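Local atomic coordinates of extracellular solute-binding protein, family 7 (Colwellia psychrerythraea, PDB entry 4PET), a protein that probably serves as the periplasmic solute-binding component of a TRAP transporter, holding pyruvate together with a calcium ion. Residues T105-T110 with P176-E181; M115-Q120 with G147-N152; M130-K135 with A326-S331; K101-M106 with A319-M324; V111-I116 with A306-N311. All coordinates share one frame; numbering follows the deposited sequence.

Interaction 1. Residues T105-T110 with P176-E181. With PYR (pyruvic acid), chain D.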
# COMPACT_ATOMS: atom_id res chain seq x y z
N THR A 105 -15.68 14.94 -9.26
CA THR A 105 -14.77 14.90 -8.12
C THR A 105 -14.99 13.70 -7.18
O THR A 105 -14.10 13.36 -6.42
CB THR A 105 -14.84 16.19 -7.28
OG1 THR A 105 -16.17 16.38 -6.77
CG2 THR A 105 -14.40 17.38 -8.12
N MSE A 106 -16.17 13.08 -7.23
CA MSE A 106 -16.46 11.94 -6.34
C MSE A 106 -15.56 10.72 -6.56
O MSE A 106 -15.20 10.03 -5.61
CB MSE A 106 -17.91 11.47 -6.54
CG MSE A 106 -18.96 12.43 -6.00
SE MSE A 106 -20.73 11.59 -6.05
CE MSE A 106 -21.03 11.57 -7.98
N PHE A 107 -15.21 10.45 -7.81
CA PHE A 107 -14.64 9.17 -8.18
C PHE A 107 -13.14 9.03 -7.88
O PHE A 107 -12.62 7.93 -7.93
CB PHE A 107 -14.98 8.85 -9.65
CG PHE A 107 -16.44 9.07 -9.97
CD1 PHE A 107 -17.41 8.29 -9.37
CD2 PHE A 107 -16.83 10.10 -10.79
CE1 PHE A 107 -18.73 8.50 -9.62
CE2 PHE A 107 -18.18 10.34 -11.04
CZ PHE A 107 -19.12 9.55 -10.46
N PHE A 108 -12.47 10.13 -7.50
CA PHE A 108 -11.06 10.11 -7.15
C PHE A 108 -10.81 9.82 -5.66
O PHE A 108 -9.67 9.72 -5.24
CB PHE A 108 -10.37 11.39 -7.60
CG PHE A 108 -10.55 11.64 -9.09
CD1 PHE A 108 -9.76 10.94 -10.01
CD2 PHE A 108 -11.55 12.48 -9.56
CE1 PHE A 108 -9.93 11.11 -11.38
CE2 PHE A 108 -11.72 12.67 -10.93
CZ PHE A 108 -10.91 11.99 -11.84
N THR A 109 -11.89 9.70 -4.89
CA THR A 109 -11.79 9.39 -3.49
C THR A 109 -11.95 7.89 -3.30
O THR A 109 -11.00 7.22 -2.87
CB THR A 109 -12.82 10.12 -2.68
OG1 THR A 109 -12.59 11.53 -2.76
CG2 THR A 109 -12.69 9.71 -1.24
N THR A 110 -13.11 7.36 -3.69
CA THR A 110 -13.37 5.91 -3.74
C THR A 110 -14.76 5.76 -4.36
O THR A 110 -15.45 6.76 -4.57
CB THR A 110 -13.33 5.26 -2.34
OG1 THR A 110 -13.39 3.82 -2.45
CG2 THR A 110 -14.49 5.76 -1.49
N PRO A 176 -20.91 10.50 2.77
CA PRO A 176 -20.53 11.30 1.60
C PRO A 176 -20.46 10.51 0.29
O PRO A 176 -20.73 9.29 0.21
CB PRO A 176 -19.14 11.79 1.98
CG PRO A 176 -18.55 10.61 2.79
CD PRO A 176 -19.72 9.94 3.46
N GLY A 177 -20.09 11.24 -0.76
CA GLY A 177 -19.71 10.65 -2.01
C GLY A 177 -20.82 9.90 -2.68
O GLY A 177 -22.04 10.14 -2.47
N PHE A 178 -20.39 8.95 -3.50
CA PHE A 178 -21.31 8.25 -4.36
C PHE A 178 -22.26 7.35 -3.57
O PHE A 178 -23.41 7.15 -3.98
CB PHE A 178 -20.55 7.45 -5.41
CG PHE A 178 -21.41 7.07 -6.58
CD1 PHE A 178 -21.82 8.02 -7.49
CD2 PHE A 178 -21.84 5.77 -6.75
CE1 PHE A 178 -22.64 7.68 -8.57
CE2 PHE A 178 -22.63 5.43 -7.82
CZ PHE A 178 -23.05 6.37 -8.72
N ALA A 179 -21.80 6.80 -2.44
CA ALA A 179 -22.69 5.98 -1.61
C ALA A 179 -23.91 6.80 -1.14
O ALA A 179 -25.03 6.28 -1.01
CB ALA A 179 -21.94 5.37 -0.42
N GLY A 180 -23.71 8.08 -0.89
CA GLY A 180 -24.81 8.95 -0.49
C GLY A 180 -25.87 9.00 -1.55
O GLY A 180 -27.07 8.94 -1.28
N GLU A 181 -25.43 9.10 -2.80
CA GLU A 181 -26.34 9.12 -3.94
C GLU A 181 -27.07 7.78 -4.07
O GLU A 181 -28.25 7.73 -4.43
CB GLU A 181 -25.58 9.42 -5.24
CG GLU A 181 -24.73 10.66 -5.18
CD GLU A 181 -25.56 11.91 -5.06
OE1 GLU A 181 -26.33 12.18 -6.01
OE2 GLU A 181 -25.46 12.59 -4.02
C PYR D . -15.35 10.72 5.18
O PYR D . -16.44 10.02 5.32
OXT PYR D . -15.48 12.01 5.14
CA PYR D . -14.08 10.09 5.17
O3 PYR D . -13.96 8.80 5.00
CB PYR D . -12.83 10.88 5.39
O HOH W 1 -17.87 7.94 -3.39
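A Met-aromatic contact between Met106 and Phe178 joins the loop after strand 90-93 to helix 177-185. Met106 is a selenomethionine. Met106 SE lies 5.3 Å from the centroid of the Phe178 ring, level with the ring edge. Met106 CE reaches the same ring in its plane, 3.7 Å from Phe178 CD1. A bend at the end of the Met106 chain (chi3 -70°) carries CE to that edge. Met106 SE also rests against the backbone, 3.8 Å from Gly177 C, and nearer the outside it touches Glu181 CG. The Glu181 carboxylate turns elsewhere and forms a salt bridge with Lys99.

Phe107 adds a second aromatic ring. Phe107 CE1 is 3.8 Å from Phe178 CD1, and the two planes are inclined at 55°. Met106 CB covers one face of the Phe107 ring. Phe318 of helix 301-321 meets the Phe178 ring edge-to-face.

In the fold, the contact joins elements that follow strands of two different sheets. Strand 90-93 belongs to the five-stranded sheet. Helix 177-185 follows strand 172-174 of the six-stranded one. This is consistent with the two-lobed architecture of periplasmic solute-binding proteins.

The polar link is a water. It donates to Thr110 O at 2.9 Å and accepts from Phe178 N at 2.7 Å, so it ties the loop backbone to an amide near the start of the helix. Pro176, next to Gly177 in the chain, belongs to the ligand pocket. Pro176 CG packs 3.3 Å from atom O of pyruvate. The ligand itself is hydrogen-bonded to Tyr97, Arg174 and Gln153.

Interaction 2. Residues M115-Q120 with G147-N152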
# COMPACT_ATOMS: atom_id res chain seq x y z
N MSE A 115 -12.33 -0.33 -5.80
CA MSE A 115 -11.01 -0.91 -5.55
C MSE A 115 -10.59 -0.75 -4.11
O MSE A 115 -10.97 0.22 -3.45
CB MSE A 115 -9.96 -0.26 -6.45
CG MSE A 115 -9.97 -0.87 -7.81
SE MSE A 115 -8.75 -0.01 -9.05
CE MSE A 115 -9.79 1.55 -9.43
N ILE A 116 -9.83 -1.73 -3.62
CA ILE A 116 -9.16 -1.58 -2.33
C ILE A 116 -7.97 -0.69 -2.50
O ILE A 116 -7.63 -0.30 -3.64
CB ILE A 116 -8.77 -2.92 -1.71
CG1 ILE A 116 -7.78 -3.68 -2.58
CG2 ILE A 116 -10.02 -3.74 -1.53
CD1 ILE A 116 -7.32 -5.01 -1.95
N ALA A 117 -7.30 -0.36 -1.40
CA ALA A 117 -6.27 0.67 -1.43
C ALA A 117 -5.10 0.32 -2.34
O ALA A 117 -4.63 1.16 -3.12
CB ALA A 117 -5.78 0.99 -0.02
N SER A 118 -4.61 -0.91 -2.25
CA SER A 118 -3.41 -1.27 -3.00
C SER A 118 -3.72 -1.22 -4.49
O SER A 118 -2.88 -0.85 -5.30
CB SER A 118 -2.94 -2.65 -2.60
OG SER A 118 -3.94 -3.60 -2.95
N GLU A 119 -4.94 -1.58 -4.85
CA GLU A 119 -5.40 -1.50 -6.24
C GLU A 119 -5.51 -0.06 -6.71
O GLU A 119 -5.10 0.29 -7.83
CB GLU A 119 -6.76 -2.18 -6.38
CG GLU A 119 -6.71 -3.67 -6.02
CD GLU A 119 -8.05 -4.34 -6.09
OE1 GLU A 119 -8.09 -5.56 -6.32
OE2 GLU A 119 -9.08 -3.67 -5.86
N GLN A 120 -6.09 0.79 -5.87
CA GLN A 120 -6.33 2.17 -6.26
C GLN A 120 -5.01 2.91 -6.44
O GLN A 120 -4.89 3.76 -7.32
CB GLN A 120 -7.24 2.85 -5.25
CG GLN A 120 -7.72 4.21 -5.71
CD GLN A 120 -8.34 4.96 -4.55
OE1 GLN A 120 -7.76 5.02 -3.46
NE2 GLN A 120 -9.51 5.50 -4.77
N GLY A 147 -3.88 12.09 -0.90
CA GLY A 147 -3.59 12.69 0.39
C GLY A 147 -3.63 11.71 1.58
O GLY A 147 -3.57 12.15 2.72
N GLY A 148 -3.77 10.42 1.28
CA GLY A 148 -3.72 9.35 2.27
C GLY A 148 -4.91 8.41 2.19
O GLY A 148 -6.06 8.88 2.13
N ASN A 149 -4.66 7.10 2.25
CA ASN A 149 -5.74 6.12 2.24
C ASN A 149 -6.05 5.62 3.64
O ASN A 149 -5.14 5.39 4.43
CB ASN A 149 -5.39 4.93 1.38
CG ASN A 149 -6.56 4.39 0.64
OD1 ASN A 149 -7.35 3.64 1.18
ND2 ASN A 149 -6.68 4.76 -0.62
N THR A 150 -7.34 5.41 3.90
CA THR A 150 -7.81 4.82 5.14
C THR A 150 -7.88 3.29 5.02
O THR A 150 -8.05 2.57 6.01
CB THR A 150 -9.21 5.36 5.50
OG1 THR A 150 -10.16 5.01 4.48
CG2 THR A 150 -9.17 6.90 5.65
N GLY A 151 -7.77 2.78 3.82
CA GLY A 151 -8.17 1.40 3.60
C GLY A 151 -9.70 1.25 3.67
O GLY A 151 -10.44 2.22 3.54
N ASN A 152 -10.17 0.02 3.80
CA ASN A 152 -11.58 -0.29 3.62
C ASN A 152 -12.36 0.23 4.85
O ASN A 152 -11.95 0.02 6.00
CB ASN A 152 -11.74 -1.82 3.53
CG ASN A 152 -12.76 -2.23 2.49
OD1 ASN A 152 -13.91 -1.82 2.55
ND2 ASN A 152 -12.32 -3.02 1.51
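Ala117 CB presses on the amide of Asn149, with Asn149 OD1 at 3.3 Å and Asn149 CG at 3.6 Å. Asn149, on strand 142-149, heads an Asx turn, and Ala117 lies in the first turn of helix 117-126. The Asx turn is closed by Gly151 N, which donates to Asn149 OD1 at 2.8 Å. That donor lies in the carbonyl plane, on a lone pair, so the amide is held from its oxygen side.

The other end of the amide faces Gln120. Gln120 CG stands anti to the backbone N (chi1 -170°) and the chain runs out extended. Gln120 OE1 comes 3.0 Å from Asn149 ND2. This hydrogen bond is weak and bent, with the amide planes 71° apart. Both amides have further partners: Asn149 ND2 bonds to Glu240 OE1, and Gln120 NE2 to Thr109 O.

Farther along, Ile116 CG2 packs 3.9 Å from Asn152 ND2. That nitrogen is hydrogen-bonded to Asp347 of the second subunit, so the contact borders the dimer interface. Ile116 is the N-cap residue of the helix. Ile116 N donates to Glu119 OE2 at 3.1 Å, and that carboxylate also forms a salt bridge with Arg340. Beyond the Asx turn, Thr150 OG1 bonds to Gln153, which binds pyruvate and the calcium ion, and donates to Gly151 O at 3.0 Å, tilted 28° from the carbonyl plane.

Interaction 3. Residues M130-K135 with A326-S331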
# COMPACT_ATOMS: atom_id res chain seq x y z
N MSE A 130 -3.96 9.56 -12.07
CA MSE A 130 -3.44 10.92 -11.84
C MSE A 130 -3.82 11.87 -13.00
O MSE A 130 -4.17 13.03 -12.79
CB MSE A 130 -1.90 10.92 -11.73
CG MSE A 130 -1.32 10.42 -10.43
SE MSE A 130 -1.92 11.41 -8.85
CE MSE A 130 -1.57 13.23 -9.38
N GLU A 131 -3.73 11.35 -14.22
CA GLU A 131 -3.97 12.12 -15.43
C GLU A 131 -5.44 12.49 -15.59
O GLU A 131 -5.76 13.61 -15.98
CB GLU A 131 -3.49 11.33 -16.66
CG GLU A 131 -1.97 11.14 -16.74
CD GLU A 131 -1.40 10.04 -15.82
OE1 GLU A 131 -2.14 9.18 -15.28
OE2 GLU A 131 -0.16 10.05 -15.63
N LEU A 132 -6.35 11.57 -15.25
CA LEU A 132 -7.79 11.89 -15.26
C LEU A 132 -8.10 12.95 -14.19
O LEU A 132 -8.93 13.85 -14.39
CB LEU A 132 -8.65 10.63 -15.05
CG LEU A 132 -8.77 9.65 -16.23
CD1 LEU A 132 -9.46 8.34 -15.82
CD2 LEU A 132 -9.52 10.28 -17.41
N MSE A 133 -7.46 12.84 -13.03
CA MSE A 133 -7.69 13.78 -11.97
C MSE A 133 -7.24 15.19 -12.35
O MSE A 133 -7.93 16.18 -12.04
CB MSE A 133 -6.98 13.32 -10.68
CG MSE A 133 -7.25 14.26 -9.54
SE MSE A 133 -6.92 13.43 -7.79
CE MSE A 133 -5.08 13.12 -7.98
N LYS A 134 -6.13 15.26 -13.07
CA LYS A 134 -5.58 16.52 -13.55
C LYS A 134 -6.54 17.17 -14.58
O LYS A 134 -6.74 18.39 -14.58
CB LYS A 134 -4.21 16.25 -14.20
CG LYS A 134 -3.53 17.47 -14.83
CD LYS A 134 -2.20 17.05 -15.48
CE LYS A 134 -1.34 18.25 -15.79
NZ LYS A 134 -2.03 19.20 -16.66
N LYS A 135 -7.14 16.34 -15.44
CA LYS A 135 -8.09 16.86 -16.44
C LYS A 135 -9.35 17.44 -15.75
O LYS A 135 -9.94 18.38 -16.23
CB LYS A 135 -8.54 15.79 -17.45
CG LYS A 135 -7.53 15.38 -18.47
CD LYS A 135 -8.20 14.92 -19.78
CE LYS A 135 -8.66 13.46 -19.72
NZ LYS A 135 -7.96 12.52 -20.68
N ALA A 326 -18.20 9.34 -18.16
CA ALA A 326 -18.18 8.03 -18.78
C ALA A 326 -16.73 7.56 -18.85
O ALA A 326 -16.43 6.39 -18.57
CB ALA A 326 -18.86 8.05 -20.16
N GLU A 327 -15.84 8.49 -19.17
CA GLU A 327 -14.44 8.15 -19.32
C GLU A 327 -13.86 7.73 -17.99
O GLU A 327 -13.13 6.73 -17.90
CB GLU A 327 -13.61 9.32 -19.89
CG GLU A 327 -12.16 8.89 -20.17
CD GLU A 327 -11.23 10.01 -20.65
OE1 GLU A 327 -11.69 11.14 -20.93
OE2 GLU A 327 -10.01 9.75 -20.74
N ILE A 328 -14.18 8.47 -16.95
CA ILE A 328 -13.63 8.14 -15.64
C ILE A 328 -14.18 6.80 -15.14
O ILE A 328 -13.42 5.95 -14.69
CB ILE A 328 -13.92 9.21 -14.60
CG1 ILE A 328 -13.23 10.52 -14.98
CG2 ILE A 328 -13.37 8.76 -13.23
CD1 ILE A 328 -13.75 11.72 -14.24
N LEU A 329 -15.49 6.60 -15.22
CA LEU A 329 -16.08 5.34 -14.76
C LEU A 329 -15.63 4.12 -15.60
O LEU A 329 -15.50 3.02 -15.08
CB LEU A 329 -17.59 5.39 -14.72
CG LEU A 329 -18.13 6.42 -13.73
CD1 LEU A 329 -19.62 6.43 -13.81
CD2 LEU A 329 -17.65 6.14 -12.28
N LYS A 330 -15.40 4.31 -16.90
CA LYS A 330 -14.88 3.23 -17.71
C LYS A 330 -13.47 2.85 -17.30
O LYS A 330 -13.11 1.67 -17.29
CB LYS A 330 -14.87 3.60 -19.19
CG LYS A 330 -14.21 2.51 -20.07
CD LYS A 330 -14.04 2.99 -21.49
CE LYS A 330 -14.23 1.87 -22.51
NZ LYS A 330 -13.56 0.59 -22.12
N SER A 331 -12.64 3.84 -17.04
CA SER A 331 -11.28 3.57 -16.60
C SER A 331 -11.30 2.83 -15.27
O SER A 331 -10.55 1.87 -15.09
CB SER A 331 -10.47 4.87 -16.47
OG SER A 331 -9.21 4.59 -15.90
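Glu327 meets both Leu132 and Lys135 where helix 323-353 runs beside helix 129-137. The two segments are nearly antiparallel: their directions differ by 164° and their axes approach to 11.1 Å. Glu327 CG is anti to the backbone N (chi1 -175°), and the extended chain sends the carboxylate across to the other helix. There OE2 does double duty. Glu327 OE2 lies 3.4 Å from Leu132 CD2 and equally far from Lys135 NZ. The second pair is a salt bridge whose hydrogen bond is weak. The Lys135 chain bends twice near its end and crosses Glu327 at about a right angle. With an alanine here, Lys135 would probably lose its carboxylate mate and its ammonium would be freer to turn, while CD2 of Leu132 would be less covered.

One residue on, Ile328 is placed deeper. Leu132 CD1 is 4.2 Å from Ile328 CA and 4.4 Å from Ile328 CG1, a rather loose touch. Phe108, from the loop before helix 117-126, packs on both residues.

Ser331 comes a turn after Glu327, on the same face. Ser331 CB lies 3.7 Å from Leu132 CD1. Ser331 OG is close to that methyl too, but its hydrogen bond goes to Trp123 NE1 of helix 117-126.

The two methyls of Leu132 thus divide the work, CD2 against the carboxylate and CD1 against Ser331. The chemistry is mixed: leucine methyls form the buried part, and a weak charge pair closes the rim. Lys135 is exposed, so solvent probably weakens that attraction further.

Interaction 4. Residues K101-M106 with A319-M324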
# COMPACT_ATOMS: atom_id res chain seq x y z
N LYS A 101 -20.08 20.69 -6.57
CA LYS A 101 -19.45 21.62 -7.48
C LYS A 101 -19.21 20.97 -8.82
O LYS A 101 -19.23 21.62 -9.84
CB LYS A 101 -18.12 22.10 -6.90
CG LYS A 101 -18.31 22.93 -5.62
CD LYS A 101 -17.00 23.45 -5.06
CE LYS A 101 -17.22 24.23 -3.76
NZ LYS A 101 -17.94 25.52 -3.97
N ASN A 102 -19.00 19.66 -8.79
CA ASN A 102 -18.66 18.90 -9.99
C ASN A 102 -18.70 17.44 -9.60
O ASN A 102 -17.87 16.97 -8.82
CB ASN A 102 -17.26 19.28 -10.49
CG ASN A 102 -16.87 18.51 -11.76
OD1 ASN A 102 -17.32 17.40 -11.97
ND2 ASN A 102 -16.04 19.13 -12.60
N PHE A 103 -19.71 16.71 -10.08
CA PHE A 103 -19.89 15.33 -9.64
C PHE A 103 -18.69 14.45 -9.97
O PHE A 103 -18.49 13.40 -9.32
CB PHE A 103 -21.17 14.68 -10.18
CG PHE A 103 -21.50 15.03 -11.59
CD1 PHE A 103 -20.70 14.59 -12.64
CD2 PHE A 103 -22.64 15.78 -11.89
CE1 PHE A 103 -21.02 14.91 -13.96
CE2 PHE A 103 -22.97 16.11 -13.20
CZ PHE A 103 -22.15 15.68 -14.23
N ASN A 104 -17.86 14.86 -10.92
CA ASN A 104 -16.70 14.02 -11.28
C ASN A 104 -15.62 13.99 -10.19
O ASN A 104 -14.79 13.07 -10.16
CB ASN A 104 -16.13 14.42 -12.64
CG ASN A 104 -17.05 14.00 -13.77
OD1 ASN A 104 -17.64 12.92 -13.71
ND2 ASN A 104 -17.21 14.86 -14.78
N THR A 105 -15.68 14.94 -9.26
CA THR A 105 -14.77 14.90 -8.12
C THR A 105 -14.99 13.70 -7.18
O THR A 105 -14.10 13.36 -6.42
CB THR A 105 -14.84 16.19 -7.28
OG1 THR A 105 -16.17 16.38 -6.77
CG2 THR A 105 -14.40 17.38 -8.12
N MSE A 106 -16.17 13.08 -7.23
CA MSE A 106 -16.46 11.94 -6.34
C MSE A 106 -15.56 10.72 -6.56
O MSE A 106 -15.20 10.03 -5.61
CB MSE A 106 -17.91 11.47 -6.54
CG MSE A 106 -18.96 12.43 -6.00
SE MSE A 106 -20.73 11.59 -6.05
CE MSE A 106 -21.03 11.57 -7.98
N ALA A 319 -22.81 7.95 -16.09
CA ALA A 319 -21.97 7.80 -17.27
C ALA A 319 -22.61 8.44 -18.52
O ALA A 319 -21.92 9.04 -19.34
CB ALA A 319 -21.67 6.34 -17.51
N ALA A 320 -23.93 8.34 -18.65
CA ALA A 320 -24.61 8.79 -19.87
C ALA A 320 -24.77 10.30 -19.96
O ALA A 320 -24.93 10.84 -21.06
CB ALA A 320 -25.96 8.13 -19.97
N LYS A 321 -24.74 10.99 -18.83
CA LYS A 321 -25.02 12.41 -18.87
C LYS A 321 -23.76 13.27 -19.08
O LYS A 321 -23.86 14.47 -19.24
CB LYS A 321 -25.80 12.87 -17.64
CG LYS A 321 -25.22 12.48 -16.31
CD LYS A 321 -26.16 12.92 -15.22
CE LYS A 321 -25.53 12.83 -13.84
NZ LYS A 321 -26.61 12.78 -12.80
N ASP A 322 -22.58 12.66 -19.10
CA ASP A 322 -21.37 13.45 -19.26
C ASP A 322 -20.23 12.58 -19.76
O ASP A 322 -19.93 11.55 -19.16
CB ASP A 322 -21.00 14.13 -17.93
CG ASP A 322 -19.80 15.05 -18.06
OD1 ASP A 322 -19.93 16.13 -18.66
OD2 ASP A 322 -18.73 14.71 -17.54
N PRO A 323 -19.59 12.99 -20.86
CA PRO A 323 -18.55 12.13 -21.44
C PRO A 323 -17.32 12.01 -20.56
O PRO A 323 -16.67 10.96 -20.58
CB PRO A 323 -18.20 12.83 -22.76
CG PRO A 323 -19.33 13.81 -23.01
CD PRO A 323 -19.83 14.20 -21.67
N MSE A 324 -17.00 13.03 -19.77
CA MSE A 324 -15.87 12.92 -18.85
C MSE A 324 -16.17 11.90 -17.73
O MSE A 324 -15.26 11.17 -17.28
CB MSE A 324 -15.55 14.29 -18.24
CG MSE A 324 -14.35 14.26 -17.27
SE MSE A 324 -12.76 13.43 -18.04
CE MSE A 324 -12.38 14.70 -19.43
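Asn104 and Asp322 supply the one hydrogen bond between the loop 101-106 and the turn joining helices 301-321 and 323-353. Asn104 ND2 donates to Asp322 OD2 at 3.2 Å, with an N-H...O angle of 158°. The acceptor lies close to the amide plane of Asn104, while the amide comes from above the carboxylate plane. With CG anti to the backbone N (chi1 -176°), the Asp322 carboxylate is directed to the loop. Asp322 is the N-cap of helix 323-353, and its side chain also caps a backbone N just past Met324. Thr325 OG1 hydrogen-bonds to Asp322 OD2 and to Asn104 OD1, so one hydroxyl links both side chains.

Within the loop, hydrogen bonds fix its shape. Asn102 OD1 accepts from Asn104 N at 2.8 Å, an Asx turn. Asn102 O is gripped twice, by Thr105 N at 3.0 Å and by Thr105 OG1 at 2.7 Å.

Van der Waals contacts centre on Phe103. Its CG sits between the backbone N and the carbonyl carbon (chi1 40°), which turns the ring toward the interhelix turn. Asp322 CB meets the ring edge, 4.0 Å from Phe103 CE1. Lys321 CE lies over one face, 4.2 Å from Phe103 CE2. Met324 CG packs against Asn104 ND2 at 3.8 Å.

A cation-pi pair is set apart from these. Lys321 NZ is too far from the Phe103 ring for more than a weak attraction; it has a cation-pi partner in Phe318.

Around this surface contact, helix 129-137 lies alongside: Val136 touches Asn104 and Lys135 touches Met324. Ile328, farther along helix 323-353, packs on Asn104 as well.

Interaction 5. Residues V111-I116 with A306-N311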
# COMPACT_ATOMS: atom_id res chain seq x y z
N VAL A 111 -15.15 4.53 -4.71
CA VAL A 111 -16.53 4.24 -5.11
C VAL A 111 -17.03 2.92 -4.50
O VAL A 111 -16.24 1.99 -4.29
CB VAL A 111 -16.72 4.17 -6.65
CG1 VAL A 111 -16.14 5.41 -7.31
CG2 VAL A 111 -16.07 2.95 -7.23
N PRO A 112 -18.32 2.87 -4.17
CA PRO A 112 -18.95 1.66 -3.62
C PRO A 112 -18.64 0.47 -4.51
O PRO A 112 -18.68 0.58 -5.73
CB PRO A 112 -20.44 2.01 -3.62
CG PRO A 112 -20.46 3.51 -3.45
CD PRO A 112 -19.28 3.99 -4.26
N PHE A 113 -18.28 -0.65 -3.91
CA PHE A 113 -17.92 -1.86 -4.65
C PHE A 113 -16.69 -1.69 -5.57
O PHE A 113 -16.40 -2.55 -6.40
CB PHE A 113 -19.15 -2.39 -5.40
CG PHE A 113 -20.37 -2.46 -4.54
CD1 PHE A 113 -20.47 -3.42 -3.54
CD2 PHE A 113 -21.38 -1.55 -4.67
CE1 PHE A 113 -21.58 -3.46 -2.72
CE2 PHE A 113 -22.49 -1.59 -3.83
CZ PHE A 113 -22.59 -2.56 -2.88
N GLY A 114 -15.91 -0.65 -5.33
CA GLY A 114 -14.71 -0.41 -6.12
C GLY A 114 -13.43 -1.03 -5.60
O GLY A 114 -13.43 -2.15 -5.03
N MSE A 115 -12.33 -0.33 -5.80
CA MSE A 115 -11.01 -0.91 -5.55
C MSE A 115 -10.59 -0.75 -4.11
O MSE A 115 -10.97 0.22 -3.45
CB MSE A 115 -9.96 -0.26 -6.45
CG MSE A 115 -9.97 -0.87 -7.81
SE MSE A 115 -8.75 -0.01 -9.05
CE MSE A 115 -9.79 1.55 -9.43
N ILE A 116 -9.83 -1.73 -3.62
CA ILE A 116 -9.16 -1.58 -2.33
C ILE A 116 -7.97 -0.69 -2.50
O ILE A 116 -7.63 -0.30 -3.64
CB ILE A 116 -8.77 -2.92 -1.71
CG1 ILE A 116 -7.78 -3.68 -2.58
CG2 ILE A 116 -10.02 -3.74 -1.53
CD1 ILE A 116 -7.32 -5.01 -1.95
N ALA A 306 -30.26 -4.88 -3.18
CA ALA A 306 -30.83 -3.60 -3.60
C ALA A 306 -29.78 -2.50 -3.74
O ALA A 306 -29.84 -1.67 -4.66
CB ALA A 306 -31.92 -3.17 -2.66
N ILE A 307 -28.82 -2.47 -2.83
CA ILE A 307 -27.79 -1.45 -2.88
C ILE A 307 -26.85 -1.65 -4.09
O ILE A 307 -26.45 -0.67 -4.73
CB ILE A 307 -26.97 -1.41 -1.57
CG1 ILE A 307 -27.85 -0.96 -0.40
CG2 ILE A 307 -25.82 -0.45 -1.68
CD1 ILE A 307 -27.10 -1.03 0.93
N VAL A 308 -26.49 -2.91 -4.38
CA VAL A 308 -25.62 -3.22 -5.52
C VAL A 308 -26.31 -2.77 -6.82
O VAL A 308 -25.70 -2.16 -7.71
CB VAL A 308 -25.32 -4.73 -5.62
CG1 VAL A 308 -24.73 -5.08 -6.97
CG2 VAL A 308 -24.40 -5.19 -4.50
N GLN A 309 -27.61 -3.06 -6.88
CA GLN A 309 -28.41 -2.74 -8.05
C GLN A 309 -28.52 -1.23 -8.23
O GLN A 309 -28.44 -0.73 -9.35
CB GLN A 309 -29.80 -3.37 -7.91
CG GLN A 309 -30.76 -3.04 -9.04
CD GLN A 309 -32.09 -3.77 -8.95
OE1 GLN A 309 -32.26 -4.83 -9.55
NE2 GLN A 309 -33.03 -3.21 -8.21
N ALA A 310 -28.75 -0.50 -7.14
CA ALA A 310 -28.96 0.95 -7.20
C ALA A 310 -27.65 1.57 -7.61
O ALA A 310 -27.60 2.45 -8.44
CB ALA A 310 -29.39 1.49 -5.85
N ASN A 311 -26.56 1.08 -7.04
CA ASN A 311 -25.25 1.52 -7.48
C ASN A 311 -25.04 1.31 -9.01
O ASN A 311 -24.67 2.25 -9.69
CB ASN A 311 -24.18 0.80 -6.66
CG ASN A 311 -22.78 1.31 -6.94
OD1 ASN A 311 -22.42 2.44 -6.58
ND2 ASN A 311 -21.96 0.46 -7.55
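Phe113 points at helix 301-321 and reaches Ile307, Val308 and Asn311. From CB, CG is set anti to the carbonyl carbon (chi1 -48°), and the ring reaches out to the helix. At its near end, Phe113 CD2 meets Asn311 ND2 at 3.6 Å. Asn311 CG lies in the ring plane at this edge, with the amide turned 61° from the ring. Next, Phe113 CE2 lies 3.9 Å from Val308 CA. At the tip, Phe113 CZ touches Val308 CG2 at 3.6 Å and Ile307 CG2 at 4.0 Å. On the far edge, Phe113 CE1 is 3.8 Å from Val308 CG2. Phe354 of the second subunit meets this ring edge-to-face. Replacing the ring by an alanine would probably uncover Val308 CG2, leave Phe354 of the second subunit without its edge-to-face mate and open a gap there.

Pro112 CB packs 3.6 Å from Asn311 OD1. That oxygen is buried and has no hydrogen-bond partner in the model.

The two loop residues are the corners of a type II beta turn from Val111 to Gly114, closed by Gly114 N to Val111 O at 2.9 Å. Proline at the second position is common in such turns, and Phe113 at the third has the positive phi (61°) they require.

Interactions 1, 2, 4 and 5 all draw on residues 101-120, the loop after strand 90-93 and the helix start that follows. Interactions 1 and 4 share Thr105 and Met106, and interactions 2 and 5 share Met115 and Ile116. Interaction 1 touches interaction 2 through Thr109 O and Gln120 NE2, 3.0 Å apart. It touches interaction 5 where Phe178 CE2 lies 3.2 Å from Asn311 OD1. Phe107 and Phe108 pack on interaction 3, whose centre is about 10 Å from that of interaction 4. Only interaction 1 holds a pocket residue, Pro176. The side chain of Asn149 is about 9 Å from pyruvate and that of Pro112 about 12 Å. Interactions 2 and 5 also meet the second subunit.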